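Side-chain contacts in Lactamase_B domain-containing protein (Bacillus lehensis G1, PDB 7EV5), which binds two zinc ions in a metallo-beta-lactamase fold and probably acts as a hydrolase, with dual activity and resemblance to B3 metallo-beta-lactamases and glyoxalase II: residues A35-L40 against R67-I72; S137-Y140 against V145-S148; N176-L181 against T195-E200. All coordinates share one frame; numbering follows the deposited sequence.

Contact 1 (A35-L40 against R67-I72); sequences ALITWL and RDTFSI
The ring of Phe-70 is the flat group at the centre of this contact, and its outer end, CE2 and CZ, reaches Leu-40 and Ile-37 on the other helix. Over the middle of one face sits the methyl CG2 of its own neighbour Thr-69, 3.9 Å above the plane. Leu-40 and Ile-37 approach the ring at a slant, neither squarely over a face nor at the edge. Leu-40 CD1 comes within 3.7 Å of Phe-70 CE2, while Leu-40 CB lies 4.0 Å from Phe-70 CZ. Ile-37 runs past the ring in the opposite direction, with CG1 4.1 Å from Phe-70 CE2. Phe-70 holds CG anti to its carbonyl carbon (chi1 -64°), which carries the ring out from the end of its helix into the groove between the two.

Ile-37 also meets Thr-69 through two branches. Its CD1 lies 3.6 Å from Thr-69 OG1, and its CG2 is 3.9 Å from Thr-69 CG2. Threonine suits this border because the methyl joins the apolar contact while the hydroxyl is hydrogen-bonded back to the carbonyl of Ala-65, one turn earlier in its own helix. The branched aliphatic chains of Ile-37 and Leu-40 can pack round an aromatic ring without asking for polar partners. No hydrogen bond joins the segments; the contact is made by apolar packing. Phe-70 also touches Pro-47 of strand 46-51, which joins the contact to the first sheet.

Just past the ring, Ser-71 takes a positive phi of 53° and breaks the helical path toward strand 74-77. Two successive beta-alpha-beta crossovers, through helix 33-42 between strands 23-27 and 46-51 and through helix 63-70 between strands 46-51 and 74-77, thus bring their helices side by side, as in the alpha-beta/beta-alpha sandwich of metallo-beta-lactamases.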
loop_
_atom_site.group_PDB
_atom_site.type_symbol
_atom_site.label_atom_id
_atom_site.label_comp_id
_atom_site.label_asym_id
_atom_site.label_seq_id
_atom_site.Cartn_x
_atom_site.Cartn_y
_atom_site.Cartn_z
ATOM N N ALA A 35 6.636 12.435 11.480
ATOM C CA ALA A 35 5.286 12.357 12.029
ATOM C C ALA A 35 4.876 10.911 12.278
ATOM O O ALA A 35 4.242 10.601 13.294
ATOM C CB ALA A 35 4.293 13.034 11.090
ATOM N N LEU A 36 5.213 10.013 11.349
ATOM C CA LEU A 36 4.860 8.608 11.517
ATOM C C LEU A 36 5.694 7.954 12.611
ATOM O O LEU A 36 5.149 7.234 13.457
ATOM C CB LEU A 36 5.021 7.866 10.191
ATOM C CG LEU A 36 4.770 6.352 10.257
ATOM C CD1 LEU A 36 3.350 6.036 10.679
ATOM C CD2 LEU A 36 5.083 5.725 8.899
ATOM N N ILE A 37 7.012 8.194 12.611
ATOM C CA ILE A 37 7.901 7.567 13.593
ATOM C C ILE A 37 7.553 8.021 15.005
ATOM O O ILE A 37 7.439 7.201 15.925
ATOM C CB ILE A 37 9.377 7.845 13.252
ATOM C CG1 ILE A 37 9.799 7.048 12.017
ATOM C CG2 ILE A 37 10.284 7.491 14.437
ATOM C CD1 ILE A 37 11.054 7.587 11.355
ATOM N N THR A 38 7.373 9.334 15.197
ATOM C CA THR A 38 7.066 9.830 16.537
ATOM C C THR A 38 5.697 9.360 17.013
ATOM O O THR A 38 5.526 9.100 18.208
ATOM C CB THR A 38 7.218 11.353 16.641
ATOM O OG1 THR A 38 6.322 12.002 15.734
ATOM C CG2 THR A 38 8.658 11.785 16.349
ATOM N N TRP A 39 4.715 9.225 16.109
ATOM C CA TRP A 39 3.425 8.672 16.519
ATOM C C TRP A 39 3.576 7.242 17.015
ATOM O O TRP A 39 3.046 6.880 18.073
ATOM C CB TRP A 39 2.403 8.735 15.383
ATOM C CG TRP A 39 1.063 8.150 15.768
ATOM C CD1 TRP A 39 0.083 8.773 16.467
ATOM C CD2 TRP A 39 0.581 6.827 15.494
ATOM N NE1 TRP A 39 -0.991 7.933 16.636
ATOM C CE2 TRP A 39 -0.706 6.727 16.051
ATOM C CE3 TRP A 39 1.111 5.716 14.832
ATOM C CZ2 TRP A 39 -1.475 5.567 15.962
ATOM C CZ3 TRP A 39 0.344 4.563 14.743
ATOM C CH2 TRP A 39 -0.933 4.500 15.305
ATOM N N LEU A 40 4.298 6.410 16.258
ATOM C CA LEU A 40 4.522 5.033 16.684
ATOM C C LEU A 40 5.167 4.984 18.063
ATOM O O LEU A 40 4.792 4.160 18.906
ATOM C CB LEU A 40 5.407 4.310 15.664
ATOM C CG LEU A 40 4.759 4.003 14.313
ATOM C CD1 LEU A 40 5.832 3.777 13.273
ATOM C CD2 LEU A 40 3.833 2.797 14.425
ATOM N N ARG A 67 12.551 2.210 8.220
ATOM C CA ARG A 67 13.355 0.991 8.220
ATOM C C ARG A 67 14.574 1.132 9.130
ATOM O O ARG A 67 14.886 0.229 9.916
ATOM C CB ARG A 67 13.774 0.672 6.783
ATOM C CG ARG A 67 14.606 -0.571 6.590
ATOM C CD ARG A 67 15.352 -0.481 5.256
ATOM N NE ARG A 67 16.367 0.570 5.288
ATOM C CZ ARG A 67 16.462 1.561 4.406
ATOM N NH1 ARG A 67 15.609 1.651 3.393
ATOM N NH2 ARG A 67 17.419 2.468 4.534
ATOM N N ASP A 68 15.272 2.268 9.038
ATOM C CA ASP A 68 16.481 2.471 9.837
ATOM C C ASP A 68 16.153 2.603 11.318
ATOM O O ASP A 68 16.859 2.046 12.169
ATOM C CB ASP A 68 17.228 3.718 9.353
ATOM C CG ASP A 68 17.890 3.530 7.989
ATOM O OD1 ASP A 68 17.994 2.383 7.507
ATOM O OD2 ASP A 68 18.323 4.551 7.406
ATOM N N THR A 69 15.093 3.347 11.647
ATOM C CA THR A 69 14.746 3.589 13.046
ATOM C C THR A 69 14.372 2.301 13.766
ATOM O O THR A 69 14.775 2.086 14.914
ATOM C CB THR A 69 13.587 4.583 13.129
ATOM O OG1 THR A 69 14.006 5.848 12.612
ATOM C CG2 THR A 69 13.113 4.754 14.567
ATOM N N PHE A 70 13.592 1.435 13.115
ATOM C CA PHE A 70 13.017 0.276 13.778
ATOM C C PHE A 70 13.682 -1.045 13.416
ATOM O O PHE A 70 13.328 -2.074 14.009
ATOM C CB PHE A 70 11.507 0.189 13.505
ATOM C CG PHE A 70 10.722 1.335 14.074
ATOM C CD1 PHE A 70 10.490 1.424 15.441
ATOM C CD2 PHE A 70 10.207 2.319 13.244
ATOM C CE1 PHE A 70 9.765 2.479 15.959
ATOM C CE2 PHE A 70 9.485 3.374 13.756
ATOM C CZ PHE A 70 9.265 3.459 15.117
ATOM N N SER A 71 14.627 -1.049 12.476
ATOM C CA SER A 71 15.317 -2.265 12.041
ATOM C C SER A 71 14.321 -3.346 11.626
ATOM O O SER A 71 14.286 -4.450 12.172
ATOM C CB SER A 71 16.287 -2.787 13.102
ATOM O OG SER A 71 17.223 -1.786 13.440
ATOM N N ILE A 72 13.494 -2.997 10.650
ATOM C CA ILE A 72 12.436 -3.890 10.186
ATOM C C ILE A 72 12.546 -4.143 8.688
ATOM O O ILE A 72 13.083 -3.309 7.943
ATOM C CB ILE A 72 11.050 -3.357 10.566
ATOM C CG1 ILE A 72 10.874 -1.919 10.079
ATOM C CG2 ILE A 72 10.852 -3.465 12.070
ATOM C CD1 ILE A 72 9.504 -1.388 10.333
#

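Contact 2 (S137-Y140 against V145-S148); sequences SYYY and VLFS
Tyr-138 and Phe-147 face each other as an antiparallel hydrogen-bonded pair, each giving its N-H to the carbonyl of the other. Tyr-138 N reaches Phe-147 O at 2.9 Å and is nearly straight at hydrogen (170°), although it arrives well above the carbonyl plane. The return bond, from Phe-147 N to Tyr-138 O, measures 2.8 Å. Two residues on, Tyr-140 N meets Val-145 O at 2.9 Å, almost in line with the C=O bond, and Val-145 N completes the second pair with a longer bond of 3.2 Å to Tyr-140 O. Weaker CA-H...O contacts, such as Ser-137 CA to Phe-147 O at 3.4 Å, fill in between.

Tyr-139 and Leu-146 form the non-hydrogen-bonded pair between these two. Their backbones turn outward instead: Tyr-139 bonds with Ser-124, and Leu-146 with Ile-186 and Ala-188, so the hairpin is stitched to a strand on either side.

Two side-chain hydroxyls find partners beyond the hairpin. Tyr-138 OH is hydrogen-bonded to the carbonyl of Leu-52, and Ser-137 OG to the hydroxyl of Thr-128. A tyrosine suits the former place because its ring is long enough to carry the hydroxyl from the strand to that carbonyl. On the face of Tyr-139, Leu-146 has CG anti to its backbone N (chi1 176°), which brings CD1 within 3.7 Å of Tyr-139 CB. On the other face, Val-145 CG2 lies over the ring of Phe-147 toward its rim, 3.7 Å above the plane, and Phe-147 stacks further on Phe-27 of the opposite sheet.

Strands 136-140 and 145-149 are a beta hairpin at the heart of the second sheet of the metallo-beta-lactamase sandwich, leading directly to the zinc ligand Asp-150.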
loop_
_atom_site.group_PDB
_atom_site.type_symbol
_atom_site.label_atom_id
_atom_site.label_comp_id
_atom_site.label_asym_id
_atom_site.label_seq_id
_atom_site.Cartn_x
_atom_site.Cartn_y
_atom_site.Cartn_z
ATOM N N SER A 137 -2.247 -6.258 -3.127
ATOM C CA SER A 137 -3.239 -5.938 -2.103
ATOM C C SER A 137 -3.156 -6.956 -0.977
ATOM O O SER A 137 -3.104 -8.169 -1.227
ATOM C CB SER A 137 -4.643 -5.929 -2.696
ATOM O OG SER A 137 -4.727 -4.947 -3.712
ATOM N N TYR A 138 -3.146 -6.466 0.255
ATOM C CA TYR A 138 -2.984 -7.309 1.435
ATOM C C TYR A 138 -4.321 -7.370 2.167
ATOM O O TYR A 138 -4.787 -6.358 2.702
ATOM C CB TYR A 138 -1.927 -6.721 2.362
ATOM C CG TYR A 138 -0.555 -6.488 1.744
ATOM C CD1 TYR A 138 0.397 -7.496 1.732
ATOM C CD2 TYR A 138 -0.209 -5.254 1.197
ATOM C CE1 TYR A 138 1.652 -7.296 1.201
ATOM C CE2 TYR A 138 1.058 -5.033 0.673
ATOM C CZ TYR A 138 1.980 -6.068 0.676
ATOM O OH TYR A 138 3.236 -5.882 0.160
ATOM N N TYR A 139 -4.936 -8.546 2.194
ATOM C CA TYR A 139 -6.229 -8.736 2.843
ATOM C C TYR A 139 -6.014 -9.303 4.240
ATOM O O TYR A 139 -5.420 -10.375 4.401
ATOM C CB TYR A 139 -7.092 -9.677 2.006
ATOM C CG TYR A 139 -8.416 -10.064 2.625
ATOM C CD1 TYR A 139 -9.320 -9.103 3.043
ATOM C CD2 TYR A 139 -8.776 -11.399 2.745
ATOM C CE1 TYR A 139 -10.545 -9.461 3.604
ATOM C CE2 TYR A 139 -9.991 -11.764 3.294
ATOM C CZ TYR A 139 -10.871 -10.791 3.720
ATOM O OH TYR A 139 -12.081 -11.161 4.263
ATOM N N TYR A 140 -6.487 -8.573 5.250
ATOM C CA TYR A 140 -6.408 -8.981 6.652
ATOM C C TYR A 140 -7.799 -9.440 7.072
ATOM O O TYR A 140 -8.664 -8.620 7.390
ATOM C CB TYR A 140 -5.966 -7.781 7.479
ATOM C CG TYR A 140 -5.705 -8.049 8.937
ATOM C CD1 TYR A 140 -4.775 -9.001 9.337
ATOM C CD2 TYR A 140 -6.377 -7.324 9.925
ATOM C CE1 TYR A 140 -4.516 -9.223 10.683
ATOM C CE2 TYR A 140 -6.128 -7.548 11.275
ATOM C CZ TYR A 140 -5.195 -8.500 11.639
ATOM O OH TYR A 140 -4.930 -8.734 12.972
ATOM N N VAL A 145 -10.250 -5.975 6.580
ATOM C CA VAL A 145 -9.710 -4.777 5.957
ATOM C C VAL A 145 -8.730 -5.188 4.866
ATOM O O VAL A 145 -7.958 -6.138 5.036
ATOM C CB VAL A 145 -9.062 -3.821 6.989
ATOM C CG1 VAL A 145 -8.055 -4.542 7.853
ATOM C CG2 VAL A 145 -8.422 -2.621 6.304
ATOM N N LEU A 146 -8.774 -4.470 3.748
ATOM C CA LEU A 146 -7.946 -4.736 2.580
ATOM C C LEU A 146 -7.062 -3.521 2.338
ATOM O O LEU A 146 -7.565 -2.422 2.076
ATOM C CB LEU A 146 -8.831 -4.988 1.357
ATOM C CG LEU A 146 -8.104 -5.197 0.023
ATOM C CD1 LEU A 146 -7.435 -6.555 -0.031
ATOM C CD2 LEU A 146 -9.106 -5.028 -1.125
ATOM N N PHE A 147 -5.747 -3.717 2.400
ATOM C CA PHE A 147 -4.797 -2.647 2.100
ATOM C C PHE A 147 -4.417 -2.825 0.638
ATOM O O PHE A 147 -3.514 -3.587 0.307
ATOM C CB PHE A 147 -3.610 -2.718 3.052
ATOM C CG PHE A 147 -4.019 -2.659 4.498
ATOM C CD1 PHE A 147 -4.254 -1.439 5.105
ATOM C CD2 PHE A 147 -4.203 -3.821 5.234
ATOM C CE1 PHE A 147 -4.639 -1.364 6.419
ATOM C CE2 PHE A 147 -4.603 -3.757 6.563
ATOM C CZ PHE A 147 -4.825 -2.531 7.161
ATOM N N SER A 148 -5.133 -2.119 -0.242
ATOM C CA SER A 148 -5.071 -2.360 -1.682
ATOM C C SER A 148 -4.371 -1.252 -2.467
ATOM O O SER A 148 -4.458 -1.230 -3.697
ATOM C CB SER A 148 -6.475 -2.607 -2.240
ATOM O OG SER A 148 -7.415 -1.673 -1.718
#

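Contact 3 (N176-L181 against T195-E200); sequences NKILPL and TTIGQE
Ile-197 opens helix 197-203, straight after edge strand 195-196 of the second sheet, and packs against the type I beta turn from Ile-178 to Leu-181, at the C-terminal end of helix 167-178. This is a strand-to-helix junction packed on a turn in the outer part of the metallo-beta-lactamase fold. The turn is closed by Leu-181 N bonding to Ile-178 O at 3.0 Å.

A single isoleucine does nearly all the touching from its side, and beta branching suits it, since two separate arms reach two parts of the turn. One arm ends in CD1, which presses on Ile-178 CG2 at 3.5 Å, tighter than usual for two methyls; the side chains cross there at about a right angle. The other arm, CG2, stands anti to the backbone N, where it lies 3.6 Å from Leu-179 O and 4.1 Å from Leu-179 CD2. Thus the methyls meet carbonyl oxygens of the turn as well as side chains, and no hydrogen bond joins the segments. Ile-178 and Leu-181 continue inward onto Leu-146 of strand 145-149, while Leu-179 reaches Leu-207 near the C terminus.

Two bonds within 195-200 shape the start of the helix. Thr-196 is the N-cap: its OG1 accepts from Gln-199 N at 3.3 Å, a task for which the short hydroxyl of threonine is well placed. Glu-200 turns back over the junction, with OE1 bonded to Gln-155 N and Asn-204 ND2, and its OE2 accepts a hydrogen bond from Thr-195 OG1 through the anti lone pair, at 2.6 Å.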
loop_
_atom_site.group_PDB
_atom_site.type_symbol
_atom_site.label_atom_id
_atom_site.label_comp_id
_atom_site.label_asym_id
_atom_site.label_seq_id
_atom_site.Cartn_x
_atom_site.Cartn_y
_atom_site.Cartn_z
ATOM N N ASN A 176 -12.093 -9.175 -10.762
ATOM C CA ASN A 176 -11.771 -10.582 -10.552
ATOM C C ASN A 176 -11.118 -10.868 -9.210
ATOM O O ASN A 176 -11.210 -12.003 -8.728
ATOM C CB ASN A 176 -10.873 -11.121 -11.673
ATOM C CG ASN A 176 -11.512 -11.005 -13.045
ATOM O OD1 ASN A 176 -12.730 -10.927 -13.169
ATOM N ND2 ASN A 176 -10.677 -10.959 -14.083
ATOM N N LYS A 177 -10.463 -9.886 -8.599
ATOM C CA LYS A 177 -9.715 -10.136 -7.375
ATOM C C LYS A 177 -10.190 -9.334 -6.175
ATOM O O LYS A 177 -10.148 -9.845 -5.054
ATOM C CB LYS A 177 -8.229 -9.869 -7.627
ATOM C CG LYS A 177 -7.675 -10.748 -8.752
ATOM C CD LYS A 177 -6.229 -10.458 -9.030
ATOM C CE LYS A 177 -5.723 -11.387 -10.117
ATOM N NZ LYS A 177 -4.361 -10.995 -10.577
ATOM N N ILE A 178 -10.631 -8.094 -6.364
ATOM C CA ILE A 178 -11.002 -7.251 -5.231
ATOM C C ILE A 178 -12.480 -7.363 -4.895
ATOM O O ILE A 178 -12.840 -7.687 -3.758
ATOM C CB ILE A 178 -10.570 -5.800 -5.479
ATOM C CG1 ILE A 178 -9.046 -5.748 -5.449
ATOM C CG2 ILE A 178 -11.182 -4.859 -4.438
ATOM C CD1 ILE A 178 -8.493 -4.383 -5.591
ATOM N N LEU A 179 -13.345 -7.099 -5.870
ATOM C CA LEU A 179 -14.777 -7.099 -5.591
ATOM C C LEU A 179 -15.354 -8.434 -5.116
ATOM O O LEU A 179 -16.386 -8.392 -4.424
ATOM C CB LEU A 179 -15.564 -6.505 -6.768
ATOM C CG LEU A 179 -15.230 -5.046 -7.096
ATOM C CD1 LEU A 179 -16.062 -4.555 -8.268
ATOM C CD2 LEU A 179 -15.405 -4.137 -5.886
ATOM N N PRO A 180 -14.794 -9.612 -5.431
ATOM C CA PRO A 180 -15.333 -10.850 -4.829
ATOM C C PRO A 180 -15.118 -10.973 -3.324
ATOM O O PRO A 180 -15.710 -11.871 -2.709
ATOM C CB PRO A 180 -14.604 -11.971 -5.585
ATOM C CG PRO A 180 -14.165 -11.348 -6.854
ATOM C CD PRO A 180 -13.821 -9.927 -6.499
ATOM N N LEU A 181 -14.290 -10.125 -2.711
ATOM C CA LEU A 181 -14.090 -10.183 -1.272
ATOM C C LEU A 181 -15.373 -9.768 -0.541
ATOM O O LEU A 181 -16.256 -9.140 -1.130
ATOM C CB LEU A 181 -12.932 -9.266 -0.885
ATOM C CG LEU A 181 -11.570 -9.773 -1.348
ATOM C CD1 LEU A 181 -10.502 -8.711 -1.158
ATOM C CD2 LEU A 181 -11.195 -11.052 -0.604
ATOM N N THR A 195 -13.434 3.268 2.451
ATOM C CA THR A 195 -14.710 2.827 1.916
ATOM C C THR A 195 -14.839 1.331 2.179
ATOM O O THR A 195 -14.039 0.746 2.909
ATOM C CB THR A 195 -14.857 3.251 0.450
ATOM O OG1 THR A 195 -16.208 3.031 0.037
ATOM C CG2 THR A 195 -13.904 2.474 -0.446
ATOM N N THR A 196 -15.879 0.713 1.626
ATOM C CA THR A 196 -16.019 -0.732 1.707
ATOM C C THR A 196 -16.258 -1.285 0.314
ATOM O O THR A 196 -16.617 -0.555 -0.615
ATOM C CB THR A 196 -17.161 -1.188 2.634
ATOM O OG1 THR A 196 -18.408 -0.693 2.127
ATOM C CG2 THR A 196 -16.935 -0.700 4.061
ATOM N N ILE A 197 -16.021 -2.592 0.194
ATOM C CA ILE A 197 -16.256 -3.286 -1.072
ATOM C C ILE A 197 -17.697 -3.097 -1.521
ATOM O O ILE A 197 -17.962 -2.722 -2.669
ATOM C CB ILE A 197 -15.900 -4.775 -0.941
ATOM C CG1 ILE A 197 -14.404 -4.950 -0.672
ATOM C CG2 ILE A 197 -16.353 -5.534 -2.195
ATOM C CD1 ILE A 197 -13.549 -4.772 -1.886
ATOM N N GLY A 198 -18.647 -3.327 -0.607
ATOM C CA GLY A 198 -20.053 -3.220 -0.969
ATOM C C GLY A 198 -20.438 -1.829 -1.430
ATOM O O GLY A 198 -21.169 -1.671 -2.408
ATOM N N GLN A 199 -19.938 -0.800 -0.741
ATOM C CA GLN A 199 -20.271 0.565 -1.132
ATOM C C GLN A 199 -19.756 0.894 -2.528
ATOM O O GLN A 199 -20.433 1.583 -3.297
ATOM C CB GLN A 199 -19.731 1.557 -0.103
ATOM C CG GLN A 199 -20.523 1.566 1.194
ATOM C CD GLN A 199 -22.014 1.711 0.972
ATOM O OE1 GLN A 199 -22.469 2.662 0.329
ATOM N NE2 GLN A 199 -22.787 0.764 1.501
ATOM N N GLU A 200 -18.557 0.418 -2.877
ATOM C CA GLU A 200 -18.027 0.730 -4.201
ATOM C C GLU A 200 -18.746 -0.069 -5.279
ATOM O O GLU A 200 -19.004 0.443 -6.375
ATOM C CB GLU A 200 -16.514 0.509 -4.246
ATOM C CG GLU A 200 -15.732 1.477 -3.355
ATOM C CD GLU A 200 -16.188 2.914 -3.504
ATOM O OE1 GLU A 200 -16.192 3.423 -4.640
ATOM O OE2 GLU A 200 -16.530 3.542 -2.477
#

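How the contacts relate
From the N terminus, contact 1 comes first, closing a loop of 26 residues that contains strand 46-51 and the zinc ligands His-54, His-56, Asp-58 and His-59. Contact 2 then closes the tight four-residue turn of a hairpin, and contact 3 spans 13 residues that include strand 186-189 and the zinc ligand His-191. The three follow in series and neither nest nor cross. Contact 1 joins helices covering the first sheet and lies about 31 Å, centre to centre, from contact 3, on the opposite side of the molecule. Contacts 2 and 3 touch, for instance where Tyr-139 packs on Leu-181, tying the second sheet to the end of helix 167-178 and its turn.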